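Local coordinates for protein cyclodipeptide synthase, BtCDPS (Bacillus thermoamylovorans, PDB 6ZTU) that probably acts as an aminoacyltransferase that joins two amino acids into a cyclodipeptide, as its family does using aminoacyl-tRNAs, at residues N58-L63 / E107-T112; I29-S34 / H46-W51; Y23-H28 / Y193-L198. One frame throughout, in Å; residues are numbered along the deposited sequence.

All three contacts involve one six-stranded sheet: contact 1 joins two of its strands, contact 2 packs a helix on it, and contact 3 lies at the beginning of two strands. Contacts 1 and 2, both touching the bound hexanediol, are buried; contact 3 is partly exposed. Strand 28-32 runs through contact 2, has its first residue, H28, in contact 3, and pairs with strand 58-63 of contact 1. Contact 2 is strand-to-helix packing of aliphatic and aromatic carbons, contact 1 combines a backbone ladder with a polar cluster at one end, and contact 3 depends on side-chain hydrogen bonds and a ring stack. H28 NE2, bonded to T60 OG1, links the polar groups of contacts 3 and 1.

Contact 1. Residues N58-L63 / E107-T112; sequences NVTVLL and EIDIYT. With 0RE ((2S)-hexane-1,2-diol), chain B.
With chi1 at -55°, T60 holds OG1 anti to its carbonyl carbon and CG2 anti to its backbone N, so the hydroxyl and the methyl meet different parts of segment 107-112. T60 OG1 donates to D109 OD2 at 2.7 Å, using the anti lone pair of that oxygen. T60 CG2 lies at the edge of the Y111 ring, in its plane, 3.7 Å from Y111 CD1. D109 OD1 is taken by Y111 OH at 2.6 Å, coming from above the carboxylate, 39° out of its plane. Each carboxylate oxygen thus has its own hydroxyl, and T60 OG1 has a second partner in H28 NE2. An alanine in place of D109 would probably leave T60 OG1 and Y111 OH without this shared acceptor and the Y111 ring with one restraint less. Strand 110-112 forms an edge of the sheet of this Rossmann-like domain and runs parallel to 58-63, 26° apart in direction. The ladder alternates: V61 N gives to D109 O (2.9 Å), V61 O receives Y111 N (3.0 Å), and L63 N gives to Y111 O (2.8 Å). V61, L63 and I110 share the face covered by helix 79-103, where the L63 and I110 side chains cross at a slant, L63 CD1 3.6 Å from I110 CG2. L62 lies on the other face, in contact with F183. Beside it the bound hexanediol sets its terminal C08 3.6 Å from L62 O. Before the ladder, where the loop at E107 stands off, a water donates to both V59 O and E107 O.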
loop_
_atom_site.group_PDB
_atom_site.type_symbol
_atom_site.label_atom_id
_atom_site.label_comp_id
_atom_site.label_asym_id
_atom_site.label_seq_id
_atom_site.Cartn_x
_atom_site.Cartn_y
_atom_site.Cartn_z
ATOM N N ASN A 58 16.232 4.191 -6.460
ATOM C CA ASN A 58 15.916 4.288 -5.045
ATOM C C ASN A 58 14.754 3.363 -4.736
ATOM O O ASN A 58 13.807 3.276 -5.524
ATOM C CB ASN A 58 15.537 5.719 -4.659
ATOM C CG ASN A 58 16.603 6.717 -5.035
ATOM O OD1 ASN A 58 17.570 6.900 -4.301
ATOM N ND2 ASN A 58 16.434 7.366 -6.180
ATOM N N VAL A 59 14.827 2.704 -3.580
ATOM C CA VAL A 59 13.858 1.713 -3.133
ATOM C C VAL A 59 13.441 2.051 -1.708
ATOM O O VAL A 59 14.297 2.250 -0.838
ATOM C CB VAL A 59 14.448 0.291 -3.174
ATOM C CG1 VAL A 59 13.446 -0.719 -2.654
ATOM C CG2 VAL A 59 14.948 -0.062 -4.579
ATOM N N THR A 60 12.134 2.082 -1.464
ATOM C CA THR A 60 11.568 2.259 -0.134
ATOM C C THR A 60 10.495 1.198 0.073
ATOM O O THR A 60 9.807 0.804 -0.874
ATOM C CB THR A 60 10.962 3.667 0.034
ATOM O OG1 THR A 60 11.954 4.657 -0.266
ATOM C CG2 THR A 60 10.439 3.884 1.463
ATOM N N VAL A 61 10.368 0.725 1.310
ATOM C CA VAL A 61 9.345 -0.249 1.692
ATOM C C VAL A 61 8.333 0.444 2.599
ATOM O O VAL A 61 8.715 1.092 3.581
ATOM C CB VAL A 61 9.982 -1.462 2.399
ATOM C CG1 VAL A 61 8.926 -2.381 2.989
ATOM C CG2 VAL A 61 10.878 -2.218 1.433
ATOM N N LEU A 62 7.043 0.297 2.284
ATOM C CA LEU A 62 5.962 0.848 3.098
ATOM C C LEU A 62 5.235 -0.283 3.814
ATOM O O LEU A 62 4.707 -1.192 3.162
ATOM C CB LEU A 62 4.964 1.628 2.238
ATOM C CG LEU A 62 3.861 2.344 3.032
ATOM C CD1 LEU A 62 4.428 3.530 3.841
ATOM C CD2 LEU A 62 2.742 2.795 2.083
ATOM N N LEU A 63 5.182 -0.203 5.139
ATOM C CA LEU A 63 4.471 -1.147 5.992
ATOM C C LEU A 63 3.240 -0.486 6.595
ATOM O O LEU A 63 3.103 0.736 6.612
ATOM C CB LEU A 63 5.381 -1.647 7.118
ATOM C CG LEU A 63 6.749 -2.181 6.715
ATOM C CD1 LEU A 63 7.486 -2.689 7.961
ATOM C CD2 LEU A 63 6.613 -3.282 5.681
ATOM N N GLU A 107 20.148 1.104 1.397
ATOM C CA GLU A 107 19.724 1.733 2.644
ATOM C C GLU A 107 18.468 1.061 3.179
ATOM O O GLU A 107 17.576 0.678 2.416
ATOM C CB GLU A 107 19.449 3.220 2.425
ATOM C CG GLU A 107 20.609 3.985 1.837
ATOM C CD GLU A 107 21.137 5.032 2.792
ATOM O OE1 GLU A 107 21.370 6.183 2.357
ATOM O OE2 GLU A 107 21.305 4.694 3.987
ATOM N N ILE A 108 18.395 0.933 4.502
ATOM C CA ILE A 108 17.242 0.327 5.155
ATOM C C ILE A 108 16.113 1.348 5.217
ATOM O O ILE A 108 15.786 1.874 6.287
ATOM C CB ILE A 108 17.614 -0.201 6.549
ATOM C CG1 ILE A 108 18.904 -1.016 6.456
ATOM C CG2 ILE A 108 16.502 -1.082 7.107
ATOM C CD1 ILE A 108 18.814 -2.190 5.487
ATOM N N ASP A 109 15.495 1.620 4.068
ATOM C CA ASP A 109 14.493 2.674 3.953
ATOM C C ASP A 109 13.112 2.036 4.088
ATOM O O ASP A 109 12.477 1.676 3.098
ATOM C CB ASP A 109 14.655 3.415 2.634
ATOM C CG ASP A 109 14.273 4.870 2.738
ATOM O OD1 ASP A 109 14.697 5.532 3.716
ATOM O OD2 ASP A 109 13.545 5.353 1.846
ATOM N N ILE A 110 12.654 1.898 5.332
ATOM C CA ILE A 110 11.407 1.219 5.668
ATOM C C ILE A 110 10.616 2.115 6.607
ATOM O O ILE A 110 11.139 2.546 7.640
ATOM C CB ILE A 110 11.653 -0.145 6.342
ATOM C CG1 ILE A 110 12.628 -1.001 5.523
ATOM C CG2 ILE A 110 10.319 -0.871 6.600
ATOM C CD1 ILE A 110 13.025 -2.299 6.226
ATOM N N TYR A 111 9.355 2.377 6.268
ATOM C CA TYR A 111 8.473 3.208 7.080
ATOM C C TYR A 111 7.102 2.549 7.169
ATOM O O TYR A 111 6.740 1.734 6.318
ATOM C CB TYR A 111 8.312 4.616 6.486
ATOM C CG TYR A 111 9.632 5.259 6.169
ATOM C CD1 TYR A 111 10.233 5.097 4.927
ATOM C CD2 TYR A 111 10.299 5.998 7.131
ATOM C CE1 TYR A 111 11.464 5.667 4.655
ATOM C CE2 TYR A 111 11.521 6.569 6.866
ATOM C CZ TYR A 111 12.100 6.399 5.632
ATOM O OH TYR A 111 13.327 6.976 5.381
ATOM N N THR A 112 6.350 2.897 8.212
ATOM C CA THR A 112 4.914 2.627 8.227
ATOM C C THR A 112 4.164 3.878 7.787
ATOM O O THR A 112 4.692 4.999 7.834
ATOM C CB THR A 112 4.396 2.192 9.610
ATOM O OG1 THR A 112 4.126 3.347 10.419
ATOM C CG2 THR A 112 5.380 1.284 10.322
HETATM O O01 0RE B . -2.694 -1.522 0.245
HETATM C C02 0RE B . -1.716 -2.410 -0.197
HETATM C C03 0RE B . -0.414 -1.641 -0.393
HETATM O O04 0RE B . -0.456 -0.951 -1.613
HETATM C C05 0RE B . -0.240 -0.671 0.769
HETATM C C06 0RE B . -0.165 -1.445 2.085
HETATM C C07 0RE B . -0.140 -0.438 3.229
HETATM C C08 0RE B . 1.234 -0.545 3.868
HETATM O O HOH W 1 16.895 1.352 -0.161
HETATM O O HOH W 2 15.268 5.158 -1.110
#

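Contact 2. Residues I29-S34 / H46-W51; sequences ILLGIS and HQLIDW. With 0RE ((2S)-hexane-1,2-diol), chain B.
L48 O accepts a hydrogen bond from the hydroxyl of S52, one turn further on, while L31 CD1 packs against the same oxygen at 4.0 Å. The contact belongs to a beta-alpha-beta crossover: helix 42-55 carries the chain from strand 28-32 to its parallel neighbour 58-63. The local axes run antiparallel, at 178°, and come within 10.2 Å of each other, as expected of a helix returning across a Rossmann-like sheet. Alternate residues I29, L31 and I33 supply the methyls that reach it. L31 CD1 also meets I49 CG1 at 3.8 Å, their side chains crossing at a slant between two helix positions. I33 and L48 instead slide past each other in opposite directions, with I33 CD1 and L48 CD1 3.8 Å apart. At the other end, I29 has CG1 anti to the backbone N (chi1 -177°) and an extended chain beyond; this carries CD1 to the edge of the W51 indole, 3.6 Å from CZ3. The indole also makes an edge-to-face contact with F10. Behind the strand lies the bound hexanediol, itself hydrogen-bonded to E180; its C03 is 4.0 Å from G32 CA, and its C08 is 3.6 Å from I33 O.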
loop_
_atom_site.group_PDB
_atom_site.type_symbol
_atom_site.label_atom_id
_atom_site.label_comp_id
_atom_site.label_asym_id
_atom_site.label_seq_id
_atom_site.Cartn_x
_atom_site.Cartn_y
_atom_site.Cartn_z
ATOM N N ILE A 29 10.839 3.359 -6.410
ATOM C CA ILE A 29 9.719 2.450 -6.204
ATOM C C ILE A 29 9.414 2.380 -4.711
ATOM O O ILE A 29 10.323 2.337 -3.869
ATOM C CB ILE A 29 9.997 1.050 -6.799
ATOM C CG1 ILE A 29 8.781 0.130 -6.645
ATOM C CG2 ILE A 29 11.235 0.433 -6.155
ATOM C CD1 ILE A 29 8.889 -1.163 -7.469
ATOM N N LEU A 30 8.123 2.433 -4.384
ATOM C CA LEU A 30 7.628 2.227 -3.030
ATOM C C LEU A 30 6.917 0.880 -3.013
ATOM O O LEU A 30 5.923 0.696 -3.724
ATOM C CB LEU A 30 6.673 3.358 -2.625
ATOM C CG LEU A 30 6.127 3.343 -1.187
ATOM C CD1 LEU A 30 7.282 3.463 -0.182
ATOM C CD2 LEU A 30 5.119 4.443 -0.965
ATOM N N LEU A 31 7.429 -0.056 -2.221
ATOM C CA LEU A 31 6.897 -1.418 -2.187
ATOM C C LEU A 31 5.863 -1.498 -1.073
ATOM O O LEU A 31 6.201 -1.344 0.096
ATOM C CB LEU A 31 8.026 -2.423 -1.962
ATOM C CG LEU A 31 9.015 -2.543 -3.117
ATOM C CD1 LEU A 31 10.243 -3.323 -2.655
ATOM C CD2 LEU A 31 8.345 -3.243 -4.304
ATOM N N GLY A 32 4.597 -1.708 -1.437
ATOM C CA GLY A 32 3.556 -1.802 -0.430
ATOM C C GLY A 32 3.436 -3.213 0.111
ATOM O O GLY A 32 3.199 -4.149 -0.656
ATOM N N ILE A 33 3.626 -3.389 1.419
ATOM C CA ILE A 33 3.575 -4.701 2.062
ATOM C C ILE A 33 2.312 -4.733 2.906
ATOM O O ILE A 33 2.193 -3.990 3.886
ATOM C CB ILE A 33 4.816 -4.973 2.922
ATOM C CG1 ILE A 33 6.105 -4.696 2.141
ATOM C CG2 ILE A 33 4.779 -6.402 3.472
ATOM C CD1 ILE A 33 6.228 -5.473 0.845
ATOM N N SER A 34 1.371 -5.573 2.522
ATOM C CA SER A 34 0.052 -5.597 3.139
ATOM C C SER A 34 0.062 -6.509 4.363
ATOM O O SER A 34 0.583 -7.624 4.286
ATOM C CB SER A 34 -0.995 -6.078 2.128
ATOM O OG SER A 34 -2.295 -5.747 2.565
ATOM N N HIS A 46 11.733 -10.900 -0.386
ATOM C CA HIS A 46 13.059 -10.883 -0.997
ATOM C C HIS A 46 12.976 -10.705 -2.508
ATOM O O HIS A 46 13.758 -9.950 -3.097
ATOM C CB HIS A 46 13.820 -12.160 -0.638
ATOM C CG HIS A 46 14.563 -12.065 0.660
ATOM N ND1 HIS A 46 15.918 -11.806 0.728
ATOM C CD2 HIS A 46 14.136 -12.170 1.942
ATOM C CE1 HIS A 46 16.293 -11.766 1.995
ATOM N NE2 HIS A 46 15.231 -11.982 2.752
ATOM N N GLN A 47 12.025 -11.382 -3.157
ATOM C CA GLN A 47 11.881 -11.227 -4.599
ATOM C C GLN A 47 11.552 -9.785 -4.959
ATOM O O GLN A 47 12.129 -9.224 -5.892
ATOM C CB GLN A 47 10.797 -12.167 -5.116
ATOM C CG GLN A 47 11.188 -13.629 -5.117
ATOM C CD GLN A 47 10.285 -14.432 -6.026
ATOM O OE1 GLN A 47 9.065 -14.333 -5.937
ATOM N NE2 GLN A 47 10.877 -15.221 -6.916
ATOM N N LEU A 48 10.624 -9.166 -4.217
ATOM C CA LEU A 48 10.261 -7.775 -4.486
ATOM C C LEU A 48 11.478 -6.866 -4.401
ATOM O O LEU A 48 11.708 -6.023 -5.276
ATOM C CB LEU A 48 9.194 -7.298 -3.501
ATOM C CG LEU A 48 7.783 -7.875 -3.570
ATOM C CD1 LEU A 48 6.982 -7.346 -2.394
ATOM C CD2 LEU A 48 7.129 -7.484 -4.890
ATOM N N ILE A 49 12.274 -7.039 -3.352
ATOM C CA ILE A 49 13.388 -6.137 -3.099
ATOM C C ILE A 49 14.560 -6.450 -4.021
ATOM O O ILE A 49 15.231 -5.539 -4.508
ATOM C CB ILE A 49 13.771 -6.202 -1.609
ATOM C CG1 ILE A 49 12.665 -5.553 -0.762
ATOM C CG2 ILE A 49 15.096 -5.508 -1.356
ATOM C CD1 ILE A 49 12.762 -5.851 0.716
ATOM N N ASP A 50 14.811 -7.732 -4.300
ATOM C CA ASP A 50 15.859 -8.085 -5.259
ATOM C C ASP A 50 15.576 -7.487 -6.631
ATOM O O ASP A 50 16.452 -6.869 -7.244
ATOM C CB ASP A 50 15.993 -9.603 -5.371
ATOM C CG ASP A 50 16.572 -10.231 -4.124
ATOM O OD1 ASP A 50 17.212 -9.506 -3.337
ATOM O OD2 ASP A 50 16.389 -11.453 -3.936
ATOM N N TRP A 51 14.353 -7.674 -7.132
ATOM C CA TRP A 51 13.969 -7.087 -8.410
ATOM C C TRP A 51 14.030 -5.567 -8.362
ATOM O O TRP A 51 14.522 -4.933 -9.300
ATOM C CB TRP A 51 12.564 -7.565 -8.799
ATOM C CG TRP A 51 12.011 -6.945 -10.053
ATOM C CD1 TRP A 51 12.259 -7.331 -11.344
ATOM C CD2 TRP A 51 11.104 -5.844 -10.130
ATOM N NE1 TRP A 51 11.567 -6.524 -12.215
ATOM C CE2 TRP A 51 10.846 -5.605 -11.497
ATOM C CE3 TRP A 51 10.476 -5.036 -9.171
ATOM C CZ2 TRP A 51 9.992 -4.587 -11.932
ATOM C CZ3 TRP A 51 9.629 -4.025 -9.603
ATOM C CH2 TRP A 51 9.392 -3.808 -10.971
HETATM O O01 0RE B . -2.694 -1.522 0.245
HETATM C C02 0RE B . -1.716 -2.410 -0.197
HETATM C C03 0RE B . -0.414 -1.641 -0.393
HETATM O O04 0RE B . -0.456 -0.951 -1.613
HETATM C C05 0RE B . -0.240 -0.671 0.769
HETATM C C06 0RE B . -0.165 -1.445 2.085
HETATM C C07 0RE B . -0.140 -0.438 3.229
HETATM C C08 0RE B . 1.234 -0.545 3.868
#

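Contact 3. Residues Y23-H28 / Y193-L198; sequences YKNKTH and YKESVL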
loop_
_atom_site.group_PDB
_atom_site.type_symbol
_atom_site.label_atom_id
_atom_site.label_comp_id
_atom_site.label_asym_id
_atom_site.label_seq_id
_atom_site.Cartn_x
_atom_site.Cartn_y
_atom_site.Cartn_z
ATOM N N TYR A 23 7.516 4.869 -14.224
ATOM C CA TYR A 23 8.159 3.570 -14.056
ATOM C C TYR A 23 9.405 3.457 -14.928
ATOM O O TYR A 23 10.450 2.978 -14.477
ATOM C CB TYR A 23 7.167 2.452 -14.388
ATOM C CG TYR A 23 7.813 1.127 -14.668
ATOM C CD1 TYR A 23 8.421 0.409 -13.654
ATOM C CD2 TYR A 23 7.809 0.586 -15.948
ATOM C CE1 TYR A 23 9.014 -0.805 -13.900
ATOM C CE2 TYR A 23 8.402 -0.632 -16.202
ATOM C CZ TYR A 23 9.004 -1.324 -15.176
ATOM O OH TYR A 23 9.600 -2.545 -15.409
ATOM N N LYS A 24 9.307 3.879 -16.189
ATOM C CA LYS A 24 10.463 3.770 -17.072
ATOM C C LYS A 24 11.600 4.688 -16.646
ATOM O O LYS A 24 12.760 4.405 -16.967
ATOM C CB LYS A 24 10.042 4.063 -18.508
ATOM C CG LYS A 24 9.278 2.901 -19.142
ATOM C CD LYS A 24 8.836 3.246 -20.552
ATOM C CE LYS A 24 7.925 2.167 -21.122
ATOM N NZ LYS A 24 8.596 0.835 -21.133
ATOM N N ASN A 25 11.302 5.773 -15.929
ATOM C CA ASN A 25 12.371 6.613 -15.392
ATOM C C ASN A 25 13.152 5.923 -14.276
ATOM O O ASN A 25 14.293 6.316 -14.002
ATOM C CB ASN A 25 11.797 7.933 -14.875
ATOM C CG ASN A 25 11.306 8.839 -15.983
ATOM O OD1 ASN A 25 11.710 8.707 -17.141
ATOM N ND2 ASN A 25 10.435 9.779 -15.632
ATOM N N LYS A 26 12.557 4.925 -13.609
ATOM C CA LYS A 26 13.241 4.100 -12.609
ATOM C C LYS A 26 13.799 4.920 -11.443
ATOM O O LYS A 26 14.726 4.479 -10.764
ATOM C CB LYS A 26 14.352 3.259 -13.250
ATOM C CG LYS A 26 13.840 2.228 -14.273
ATOM C CD LYS A 26 13.030 1.106 -13.610
ATOM C CE LYS A 26 12.301 0.263 -14.644
ATOM N NZ LYS A 26 13.210 -0.172 -15.742
ATOM N N THR A 27 13.212 6.092 -11.177
ATOM C CA THR A 27 13.703 6.964 -10.104
ATOM C C THR A 27 13.479 6.337 -8.731
ATOM O O THR A 27 14.393 6.290 -7.895
ATOM C CB THR A 27 13.006 8.325 -10.184
ATOM O OG1 THR A 27 13.269 8.942 -11.451
ATOM C CG2 THR A 27 13.464 9.263 -9.060
ATOM N N HIS A 28 12.265 5.854 -8.474
ATOM C CA HIS A 28 11.952 5.377 -7.136
ATOM C C HIS A 28 10.766 4.427 -7.199
ATOM O O HIS A 28 9.813 4.666 -7.950
ATOM C CB HIS A 28 11.643 6.550 -6.197
ATOM C CG HIS A 28 11.312 6.134 -4.804
ATOM N ND1 HIS A 28 10.023 5.883 -4.388
ATOM C CD2 HIS A 28 12.104 5.917 -3.729
ATOM C CE1 HIS A 28 10.033 5.537 -3.114
ATOM N NE2 HIS A 28 11.285 5.544 -2.692
ATOM N N TYR A 193 11.093 12.254 -3.094
ATOM C CA TYR A 193 11.676 11.864 -4.372
ATOM C C TYR A 193 11.033 12.649 -5.508
ATOM O O TYR A 193 9.905 13.136 -5.395
ATOM C CB TYR A 193 11.527 10.354 -4.605
ATOM C CG TYR A 193 12.327 9.604 -3.589
ATOM C CD1 TYR A 193 13.693 9.410 -3.761
ATOM C CD2 TYR A 193 11.744 9.154 -2.405
ATOM C CE1 TYR A 193 14.445 8.762 -2.809
ATOM C CE2 TYR A 193 12.497 8.500 -1.447
ATOM C CZ TYR A 193 13.849 8.306 -1.657
ATOM O OH TYR A 193 14.608 7.666 -0.699
ATOM N N LYS A 194 11.786 12.806 -6.602
ATOM C CA LYS A 194 11.283 13.554 -7.746
ATOM C C LYS A 194 10.005 12.939 -8.291
ATOM O O LYS A 194 9.105 13.655 -8.752
ATOM C CB LYS A 194 12.343 13.593 -8.845
ATOM C CG LYS A 194 12.005 14.547 -9.972
ATOM C CD LYS A 194 12.234 13.922 -11.340
ATOM C CE LYS A 194 13.701 13.635 -11.577
ATOM N NZ LYS A 194 14.006 13.466 -13.034
ATOM N N GLU A 195 9.928 11.611 -8.266
ATOM C CA GLU A 195 8.783 10.861 -8.761
ATOM C C GLU A 195 8.877 9.450 -8.199
ATOM O O GLU A 195 9.945 9.016 -7.751
ATOM C CB GLU A 195 8.754 10.843 -10.301
ATOM C CG GLU A 195 9.949 10.104 -10.875
ATOM C CD GLU A 195 10.199 10.379 -12.345
ATOM O OE1 GLU A 195 9.263 10.779 -13.069
ATOM O OE2 GLU A 195 11.353 10.179 -12.770
ATOM N N SER A 196 7.753 8.721 -8.231
ATOM C CA SER A 196 7.755 7.383 -7.646
ATOM C C SER A 196 6.580 6.587 -8.194
ATOM O O SER A 196 5.578 7.163 -8.608
ATOM C CB SER A 196 7.650 7.442 -6.117
ATOM O OG SER A 196 7.566 6.145 -5.553
ATOM N N VAL A 197 6.715 5.264 -8.193
ATOM C CA VAL A 197 5.564 4.385 -8.376
ATOM C C VAL A 197 5.384 3.581 -7.097
ATOM O O VAL A 197 6.349 3.018 -6.572
ATOM C CB VAL A 197 5.701 3.440 -9.589
ATOM C CG1 VAL A 197 5.488 4.195 -10.896
ATOM C CG2 VAL A 197 7.045 2.732 -9.603
ATOM N N LEU A 198 4.147 3.520 -6.604
ATOM C CA LEU A 198 3.782 2.521 -5.607
ATOM C C LEU A 198 3.503 1.207 -6.326
ATOM O O LEU A 198 2.829 1.199 -7.359
ATOM C CB LEU A 198 2.547 2.979 -4.831
ATOM C CG LEU A 198 1.860 1.971 -3.903
ATOM C CD1 LEU A 198 2.796 1.616 -2.742
ATOM C CD2 LEU A 198 0.547 2.564 -3.387
#
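E195 and T27 meet through the shortest polar bond here: T27 OG1 donates to E195 OE2 at 2.6 Å, along that oxygen's anti lone pair. The other oxygen, E195 OE1, accepts N25 ND2 at 3.0 Å on its syn side, 24° out of the carboxylate plane; a weak second bond runs from the same amide to OE2. The carboxylate gets there because E195 CG sits between its backbone N and carbonyl carbon (chi1 64°) and the chain is extended beyond. Both ring nitrogens of H28 are satisfied: ND1 is hydrogen-bonded to S196 OG at 2.7 Å, the hydroxyl lying at the ring edge, and NE2 is bonded to T60 OG1. That leaves a face of the imidazole for Y193, in an offset stack with centroids 4.0 Å apart and planes at 20°; H28 CD2 lies over the centre of the phenol ring. Among the backbone groups, H28 O accepts V197 N at 3.2 Å, and T27 O accepts N58 ND2. E195 O is the exception, buried with no partner in the model and only 3.4 Å from H28 CB. Further along the strand, V197 CG1 packs on Y23 CB at 4.2 Å. V197 O in turn receives L30 N, so the two segments lead into the parallel pairing of strands 28-32 and 196-200, neighbours inside the sheet of a Rossmann-like fold.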